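Local coordinates for tyrosine-protein phosphatase YwqE (Bacillus subtilis, PDB 3QY7) that dephosphorylates phosphotyrosine-containing proteins as a manganese-dependent tyrosine phosphatase of the PHP-like, TIM-barrel type, at residues A[24-37]-A[195-207]. Residues are numbered along the deposited sequence; the frame is centred on the assembly and turned at random.
Sequences EMARAAVRQGIRTI and AHNVKTRNFHTQE. With MG (magnesium ion), chain D; PO4 (phosphate ion), chain E.
F203, Q32 and M25 are the main side chains of this contact, which joins helix 19-31 of the PHP-like TIM barrel to the metal-binding loop before helix 205-216. The F203 ring is held between A29 and A195. A29 sets its methyl over one face in a CH-pi contact, with CB 4.1 Å from the ring centroid. A195 CB, from the ring's own segment, covers the opposite face toward the rim. I34 CD1 reaches F203 CD2 obliquely at 3.6 Å, and I37 CD1 adds a looser touch at CE2.

Q32 follows helix 19-31, just before G33, which takes positive phi in a Schellman motif. The Q32 chain bends at chi2 (-82°), which turns the amide onto the first turn of helix 205-216. There OE1 accepts the backbone N of Q206 at 2.8 Å, with the donor above the carbonyl plane. Q206 returns the grip: its NE2 gives a nearly straight bond (171°) to the backbone O of Q32. These two bonds tie the helix end to the residues just after the N-cap, H204. In the E207 conformer given, Q32 NE2 also donates, in its amide plane, to the syn lone pair of E207 OE1, so this third bond is less certain.

M25 works at the other end. Its CG packs on V198 CG1. The thioether lies against the loop backbone, SD 3.6 Å from H196 O, with CE 3.8 Å from A195 CB.

Farther out, H196 binds magnesium with D14 and H42, and its ND1 is hydrogen-bonded to D194 O. R201 NH1 donates to O2 of a modelled phosphate, probably from the crystallisation liquor, whose fit to the magnesium is doubtful. N197 OD1 braces the loop in an Asx motif, accepting T200 N and R201 N from opposite faces of its plane.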
ATOM      1  N   GLU A  24      19.704  -3.268   1.957  1.00 14.53           N
ATOM      2  CA  GLU A  24      19.827  -1.829   2.254  1.00 14.68           C
ATOM      3  C   GLU A  24      18.476  -1.202   2.577  1.00 13.70           C
ATOM      4  O   GLU A  24      18.365  -0.370   3.491  1.00 13.97           O
ATOM      5  CB  GLU A  24      20.507  -1.079   1.113  1.00 15.51           C
ATOM      6  CG  GLU A  24      21.941  -1.515   0.866  1.00 19.54           C
ATOM      7  CD  GLU A  24      22.799  -1.388   2.107  1.00 25.17           C
ATOM      8  OE1 GLU A  24      23.047  -0.241   2.537  1.00 29.04           O
ATOM      9  OE2 GLU A  24      23.203  -2.434   2.662  1.00 29.04           O
ATOM     10  N   MET A  25      17.451  -1.613   1.834  1.00 13.61           N
ATOM     11  CA  MET A  25      16.105  -1.134   2.107  1.00 12.57           C
ATOM     12  C   MET A  25      15.643  -1.609   3.470  1.00 12.55           C
ATOM     13  O   MET A  25      15.034  -0.843   4.217  1.00 13.09           O
ATOM     14  CB  MET A  25      15.124  -1.577   1.014  1.00 12.09           C
ATOM     15  CG  MET A  25      15.402  -0.912  -0.333  1.00 12.48           C
ATOM     16  SD  MET A  25      14.416  -1.605  -1.684  1.00 13.22           S
ATOM     17  CE  MET A  25      12.759  -1.059  -1.270  1.00 13.55           C
ATOM     18  N   ALA A  26      15.931  -2.872   3.796  1.00 12.36           N
ATOM     19  CA  ALA A  26      15.555  -3.397   5.101  1.00 12.30           C
ATOM     20  C   ALA A  26      16.194  -2.611   6.262  1.00 12.45           C
ATOM     21  O   ALA A  26      15.516  -2.299   7.246  1.00 12.43           O
ATOM     22  CB  ALA A  26      15.897  -4.854   5.191  1.00 12.55           C
ATOM     23  N   ARG A  27      17.482  -2.280   6.124  1.00 12.35           N
ATOM     24  CA  ARG A  27      18.172  -1.515   7.162  1.00 13.48           C
ATOM     25  C   ARG A  27      17.500  -0.151   7.339  1.00 12.79           C
ATOM     26  O   ARG A  27      17.297   0.309   8.469  1.00 13.58           O
ATOM     27  CB  ARG A  27      19.669  -1.350   6.863  1.00 13.96           C
ATOM     28  CG  ARG A  27      20.462  -2.635   6.925  1.00 18.42           C
ATOM     29  CD  ARG A  27      21.967  -2.390   6.977  1.00 23.48           C
ATOM     30  NE  ARG A  27      22.687  -3.664   7.015  1.00 27.43           N
ATOM     31  CZ  ARG A  27      23.426  -4.147   6.017  1.00 29.40           C
ATOM     32  NH1 ARG A  27      23.575  -3.457   4.889  1.00 29.94           N
ATOM     33  NH2 ARG A  27      24.031  -5.325   6.151  1.00 30.89           N
ATOM     34  N   ALA A  28      17.123   0.469   6.223  1.00 12.29           N
ATOM     35  CA  ALA A  28      16.448   1.772   6.273  1.00 12.02           C
ATOM     36  C   ALA A  28      15.092   1.657   6.948  1.00 12.12           C
ATOM     37  O   ALA A  28      14.718   2.511   7.758  1.00 12.32           O
ATOM     38  CB  ALA A  28      16.294   2.340   4.899  1.00 11.44           C
ATOM     39  N   ALA A  29      14.352   0.597   6.609  1.00 11.56           N
ATOM     40  CA  ALA A  29      13.061   0.320   7.228  1.00 11.82           C
ATOM     41  C   ALA A  29      13.190   0.222   8.739  1.00 12.21           C
ATOM     42  O   ALA A  29      12.417   0.826   9.473  1.00 12.17           O
ATOM     43  CB  ALA A  29      12.437  -0.966   6.645  1.00 11.39           C
ATOM     44  N   VAL A  30      14.211  -0.500   9.199  1.00 12.54           N
ATOM     45  CA  VAL A  30      14.411  -0.697  10.618  1.00 13.33           C
ATOM     46  C   VAL A  30      14.721   0.646  11.295  1.00 13.18           C
ATOM     47  O   VAL A  30      14.187   0.932  12.370  1.00 12.32           O
ATOM     48  CB  VAL A  30      15.531  -1.722  10.877  1.00 12.87           C
ATOM     49  CG1 VAL A  30      16.023  -1.646  12.310  1.00 13.41           C
ATOM     50  CG2 VAL A  30      15.041  -3.146  10.567  1.00 12.26           C
ATOM     51  N   ARG A  31      15.548   1.466  10.655  1.00 14.06           N
ATOM     52  CA  ARG A  31      15.876   2.802  11.208  1.00 14.86           C
ATOM     53  C   ARG A  31      14.620   3.683  11.357  1.00 15.42           C
ATOM     54  O   ARG A  31      14.545   4.528  12.252  1.00 16.39           O
ATOM     55  CB  ARG A  31      16.968   3.501  10.406  1.00 16.00           C
ATOM     56  CG  ARG A  31      18.332   2.793  10.461  1.00 18.63           C
ATOM     57  CD  ARG A  31      19.439   3.663   9.901  1.00 21.83           C
ATOM     58  NE  ARG A  31      19.038   4.353   8.675  1.00 26.75           N
ATOM     59  CZ  ARG A  31      19.239   3.906   7.436  1.00 28.00           C
ATOM     60  NH1 ARG A  31      19.861   2.745   7.214  1.00 29.40           N
ATOM     61  NH2 ARG A  31      18.824   4.644   6.408  1.00 28.89           N
ATOM     62  N   GLN A  32      13.621   3.421  10.519  1.00 14.41           N
ATOM     63  CA  GLN A  32      12.344   4.143  10.542  1.00 14.79           C
ATOM     64  C   GLN A  32      11.321   3.572  11.534  1.00 14.52           C
ATOM     65  O   GLN A  32      10.208   4.105  11.657  1.00 15.25           O
ATOM     66  CB  GLN A  32      11.742   4.168   9.116  1.00 14.23           C
ATOM     67  CG  GLN A  32      12.462   5.060   8.126  1.00 16.46           C
ATOM     68  CD  GLN A  32      12.055   6.525   8.230  1.00 19.14           C
ATOM     69  OE1 GLN A  32      11.315   6.912   9.134  1.00 19.03           O
ATOM     70  NE2 GLN A  32      12.500   7.331   7.275  1.00 21.91           N
ATOM     71  N   GLY A  33      11.676   2.500  12.241  1.00 14.57           N
ATOM     72  CA  GLY A  33      10.772   1.890  13.207  1.00 14.45           C
ATOM     73  C   GLY A  33       9.865   0.818  12.642  1.00 14.21           C
ATOM     74  O   GLY A  33       8.954   0.362  13.316  1.00 15.31           O
ATOM     75  N   ILE A  34      10.123   0.400  11.405  1.00 13.52           N
ATOM     76  CA  ILE A  34       9.357  -0.686  10.797  1.00 12.82           C
ATOM     77  C   ILE A  34       9.964  -2.037  11.185  1.00 12.96           C
ATOM     78  O   ILE A  34      11.181  -2.213  11.067  1.00 14.19           O
ATOM     79  CB  ILE A  34       9.309  -0.503   9.257  1.00 12.02           C
ATOM     80  CG1 ILE A  34       8.637   0.843   8.911  1.00 12.26           C
ATOM     81  CG2 ILE A  34       8.644  -1.707   8.577  1.00 11.43           C
ATOM     82  CD1 ILE A  34       8.853   1.332   7.462  1.00 12.98           C
ATOM     83  N   ARG A  35       9.129  -2.965  11.670  1.00 12.64           N
ATOM     84  CA  ARG A  35       9.590  -4.316  12.041  1.00 13.75           C
ATOM     85  C   ARG A  35       9.051  -5.362  11.080  1.00 12.16           C
ATOM     86  O   ARG A  35       9.568  -6.479  11.008  1.00 12.18           O
ATOM     87  CB  ARG A  35       9.135  -4.724  13.460  1.00 14.97           C
ATOM     88  CG  ARG A  35       8.985  -3.616  14.494  1.00 21.70           C
ATOM     89  CD  ARG A  35      10.237  -2.789  14.697  1.00 29.22           C
ATOM     90  NE  ARG A  35      11.306  -3.508  15.387  1.00 34.56           N
ATOM     91  CZ  ARG A  35      12.453  -3.889  14.824  1.00 36.87           C
ATOM     92  NH1 ARG A  35      12.700  -3.634  13.541  1.00 36.80           N
ATOM     93  NH2 ARG A  35      13.360  -4.524  15.558  1.00 39.19           N
ATOM     94  N   THR A  36       7.989  -5.002  10.362  1.00 11.03           N
ATOM     95  CA  THR A  36       7.294  -5.965   9.529  1.00 10.37           C
ATOM     96  C   THR A  36       6.933  -5.279   8.223  1.00  9.54           C
ATOM     97  O   THR A  36       6.369  -4.187   8.255  1.00 11.19           O
ATOM     98  CB  THR A  36       6.013  -6.470  10.207  1.00 10.63           C
ATOM     99  OG1 THR A  36       6.317  -6.913  11.548  1.00 12.39           O
ATOM    100  CG2 THR A  36       5.386  -7.616   9.405  1.00 10.61           C
ATOM    101  N   ILE A  37       7.255  -5.918   7.096  1.00  9.57           N
ATOM    102  CA  ILE A  37       6.904  -5.396   5.779  1.00  9.16           C
ATOM    103  C   ILE A  37       6.073  -6.424   5.057  1.00  9.14           C
ATOM    104  O   ILE A  37       6.448  -7.591   4.995  1.00  9.87           O
ATOM    105  CB  ILE A  37       8.162  -5.069   4.925  1.00  8.66           C
ATOM    106  CG1 ILE A  37       8.874  -3.850   5.524  1.00  9.74           C
ATOM    107  CG2 ILE A  37       7.745  -4.833   3.448  1.00  8.97           C
ATOM    108  CD1 ILE A  37      10.174  -3.451   4.842  1.00 10.17           C
ATOM    109  N   ALA A 195       8.159   1.872  -0.969  1.00 11.80           N
ATOM    110  CA  ALA A 195       9.593   1.995  -1.231  1.00 12.37           C
ATOM    111  C   ALA A 195      10.065   1.162  -2.416  1.00 12.33           C
ATOM    112  O   ALA A 195       9.659   0.006  -2.583  1.00 12.33           O
ATOM    113  CB  ALA A 195      10.410   1.627   0.028  1.00 12.39           C
ATOM    114  N   HIS A 196      10.946   1.738  -3.235  1.00 11.91           N
ATOM    115  CA  HIS A 196      11.560   0.992  -4.347  1.00 12.72           C
ATOM    116  C   HIS A 196      13.079   0.898  -4.239  1.00 12.65           C
ATOM    117  O   HIS A 196      13.677   0.023  -4.831  1.00 13.59           O
ATOM    118  CB  HIS A 196      11.233   1.621  -5.710  1.00 12.45           C
ATOM    119  CG  HIS A 196       9.853   1.334  -6.213  1.00 15.34           C
ATOM    120  ND1 HIS A 196       8.717   1.679  -5.515  1.00 17.90           N
ATOM    121  CD2 HIS A 196       9.426   0.805  -7.382  1.00 19.57           C
ATOM    122  CE1 HIS A 196       7.649   1.342  -6.211  1.00 16.42           C
ATOM    123  NE2 HIS A 196       8.050   0.806  -7.346  1.00 18.30           N
ATOM    124  N   ASN A 197      13.694   1.812  -3.494  1.00 12.45           N
ATOM    125  CA  ASN A 197      15.156   1.887  -3.434  1.00 14.06           C
ATOM    126  C   ASN A 197      15.522   2.692  -2.203  1.00 15.14           C
ATOM    127  O   ASN A 197      14.632   3.118  -1.472  1.00 15.75           O
ATOM    128  CB  ASN A 197      15.719   2.499  -4.726  1.00 14.08           C
ATOM    129  CG  ASN A 197      15.122   3.855  -5.032  1.00 13.08           C
ATOM    130  OD1 ASN A 197      15.160   4.767  -4.202  1.00 14.04           O
ATOM    131  ND2 ASN A 197      14.546   3.990  -6.228  1.00 14.38           N
ATOM    132  N   VAL A 198      16.802   2.876  -1.945  1.00 16.60           N
ATOM    133  CA  VAL A 198      17.195   3.614  -0.787  1.00 18.54           C
ATOM    134  C   VAL A 198      17.316   5.097  -1.026  1.00 19.39           C
ATOM    135  O   VAL A 198      17.320   5.822  -0.102  1.00 21.32           O
ATOM    136  CB  VAL A 198      18.501   3.097  -0.126  1.00 19.48           C
ATOM    137  CG1 VAL A 198      18.244   1.745   0.439  1.00 20.56           C
ATOM    138  CG2 VAL A 198      19.545   2.987  -1.070  1.00 19.31           C
ATOM    139  N   LYS A 199      17.417   5.537  -2.254  1.00 19.00           N
ATOM    140  CA  LYS A 199      17.761   6.932  -2.392  1.00 20.41           C
ATOM    141  C   LYS A 199      16.755   7.939  -2.860  1.00 19.32           C
ATOM    142  O   LYS A 199      16.837   9.057  -2.454  1.00 19.33           O
ATOM    143  CB  LYS A 199      19.034   7.114  -3.165  1.00 21.19           C
ATOM    144  CG  LYS A 199      20.161   6.185  -2.673  1.00 25.35           C
ATOM    145  CD  LYS A 199      21.034   6.762  -1.700  1.00 26.60           C
ATOM    146  CE  LYS A 199      22.298   6.067  -1.750  1.00 29.74           C
ATOM    147  NZ  LYS A 199      22.774   6.098  -0.434  1.00 31.38           N
ATOM    148  N   THR A 200      15.837   7.512  -3.703  1.00 18.58           N
ATOM    149  CA  THR A 200      14.821   8.413  -4.214  1.00 17.94           C
ATOM    150  C   THR A 200      13.390   8.036  -3.809  1.00 17.42           C
ATOM    151  O   THR A 200      12.682   8.815  -3.280  1.00 18.47           O
ATOM    152  CB  THR A 200      14.865   8.554  -5.695  1.00 17.94           C
ATOM    153  OG1 THR A 200      15.003   7.304  -6.312  1.00 18.22           O
ATOM    154  CG2 THR A 200      16.033   9.423  -6.115  1.00 19.44           C
ATOM    155  N   ARG A 201      13.029   6.795  -4.039  1.00 16.15           N
ATOM    156  CA  ARG A 201      11.743   6.300  -3.648  1.00 15.28           C
ATOM    157  C   ARG A 201      11.911   5.473  -2.396  1.00 14.75           C
ATOM    158  O   ARG A 201      11.838   4.331  -2.433  1.00 15.20           O
ATOM    159  CB  ARG A 201      11.127   5.485  -4.782  1.00 15.62           C
ATOM    160  CG  ARG A 201      10.547   6.338  -5.847  1.00 17.22           C
ATOM    161  CD  ARG A 201       9.849   5.497  -6.882  1.00 22.36           C
ATOM    162  NE  ARG A 201       8.508   5.165  -6.449  1.00 24.52           N
ATOM    163  CZ  ARG A 201       7.625   4.575  -7.233  1.00 27.59           C
ATOM    164  NH1 ARG A 201       6.427   4.306  -6.793  1.00 28.71           N
ATOM    165  NH2 ARG A 201       7.949   4.295  -8.462  1.00 28.68           N
ATOM    166  N   ASN A 202      12.218   6.130  -1.321  1.00 14.82           N
ATOM    167  CA  ASN A 202      12.511   5.429  -0.107  1.00 15.17           C
ATOM    168  C   ASN A 202      11.413   5.549   0.963  1.00 14.98           C
ATOM    169  O   ASN A 202      10.321   5.725   0.600  1.00 16.37           O
ATOM    170  CB  ASN A 202      13.866   5.795   0.396  1.00 16.16           C
ATOM    171  CG  ASN A 202      13.993   7.220   0.623  1.00 16.67           C
ATOM    172  OD1 ASN A 202      13.019   7.912   0.669  1.00 20.77           O
ATOM    173  ND2 ASN A 202      15.183   7.676   0.812  1.00 20.88           N
ATOM    174  N   PHE A 203      11.687   5.335   2.226  1.00 13.64           N
ATOM    175  CA  PHE A 203      10.594   5.218   3.163  1.00 13.36           C
ATOM    176  C   PHE A 203       9.914   6.521   3.694  1.00 13.96           C
ATOM    177  O   PHE A 203       8.750   6.709   3.464  1.00 13.69           O
ATOM    178  CB  PHE A 203      11.047   4.344   4.336  1.00 13.45           C
ATOM    179  CG  PHE A 203      11.255   2.911   3.972  1.00 12.02           C
ATOM    180  CD1 PHE A 203      12.405   2.516   3.356  1.00 12.33           C
ATOM    181  CD2 PHE A 203      10.304   1.955   4.206  1.00 12.00           C
ATOM    182  CE1 PHE A 203      12.591   1.253   2.985  1.00 13.04           C
ATOM    183  CE2 PHE A 203      10.513   0.715   3.846  1.00 11.05           C
ATOM    184  CZ  PHE A 203      11.656   0.351   3.213  1.00 12.58           C
ATOM    185  N   HIS A 204      10.683   7.405   4.327  1.00 14.43           N
ATOM    186  CA  HIS A 204      10.141   8.678   4.821  1.00 14.30           C
ATOM    187  C   HIS A 204       8.975   8.507   5.802  1.00 14.09           C
ATOM    188  O   HIS A 204       8.080   9.350   5.928  1.00 13.29           O
ATOM    189  CB  HIS A 204       9.879   9.639   3.649  1.00 15.02           C
ATOM    190  CG  HIS A 204      11.129  10.332   3.210  1.00 17.62           C
ATOM    191  ND1 HIS A 204      11.549  11.523   3.764  1.00 22.25           N
ATOM    192  CD2 HIS A 204      12.115   9.943   2.372  1.00 20.92           C
ATOM    193  CE1 HIS A 204      12.711  11.867   3.241  1.00 21.48           C
ATOM    194  NE2 HIS A 204      13.070  10.930   2.382  1.00 23.42           N
ATOM    195  N   THR A 205       9.037   7.393   6.520  1.00 13.26           N
ATOM    196  CA  THR A 205       7.994   6.962   7.432  1.00 13.07           C
ATOM    197  C   THR A 205       7.765   7.944   8.585  1.00 13.68           C
ATOM    198  O   THR A 205       6.638   8.396   8.814  1.00 13.37           O
ATOM    199  CB  THR A 205       8.349   5.572   8.004  1.00 12.81           C
ATOM    200  OG1 THR A 205       8.811   4.724   6.936  1.00 11.92           O
ATOM    201  CG2 THR A 205       7.149   4.944   8.663  1.00 12.96           C
ATOM    202  N   GLN A 206       8.835   8.266   9.306  1.00 13.43           N
ATOM    203  CA  GLN A 206       8.739   9.169  10.453  1.00 14.15           C
ATOM    204  C   GLN A 206       8.378  10.580  10.024  1.00 14.13           C
ATOM    205  O   GLN A 206       7.594  11.266  10.713  1.00 14.58           O
ATOM    206  CB  GLN A 206      10.040   9.143  11.258  1.00 14.70           C
ATOM    207  CG  GLN A 206      10.275   7.806  11.968  1.00 16.52           C
ATOM    208  CD  GLN A 206       9.217   7.444  13.000  1.00 20.12           C
ATOM    209  OE1 GLN A 206       8.610   8.311  13.636  1.00 22.53           O
ATOM    210  NE2 GLN A 206       8.993   6.152  13.171  1.00 20.54           N
ATOM    211  N   GLU A 207       8.914  10.993   8.883  0.70 13.63           N
ATOM    212  CA  GLU A 207       8.643  12.310   8.327  0.70 13.65           C
ATOM    213  C   GLU A 207       7.141  12.496   8.077  0.70 13.90           C
ATOM    214  O   GLU A 207       6.557  13.507   8.487  0.70 13.67           O
ATOM    215  CB  GLU A 207       9.488  12.513   7.072  0.70 13.97           C
ATOM    216  CG  GLU A 207      10.999  12.543   7.366  0.70 14.82           C
ATOM    217  CD  GLU A 207      11.742  11.194   7.286  0.70 16.36           C
ATOM    218  OE1 GLU A 207      11.188  10.099   7.586  0.70 11.12           O
ATOM    219  OE2 GLU A 207      12.949  11.258   6.932  0.70 18.74           O
TER
HETATM  220 MG    MG D 265       6.642   0.211  -8.731  1.00 15.28          MG
HETATM  221  P   PO4 E 266       4.771   1.239  -8.492  1.00 25.92           P
HETATM  222  O1  PO4 E 266       5.053   0.680  -7.101  1.00 21.75           O
HETATM  223  O2  PO4 E 266       5.161   2.669  -8.556  1.00 25.51           O
HETATM  224  O3  PO4 E 266       5.590   0.492  -9.497  1.00 25.24           O
HETATM  225  O4  PO4 E 266       3.306   1.100  -8.849  1.00 27.33           O
HETATM  226  O   HOH W   1      13.418   7.723   4.638  1.00 24.54           O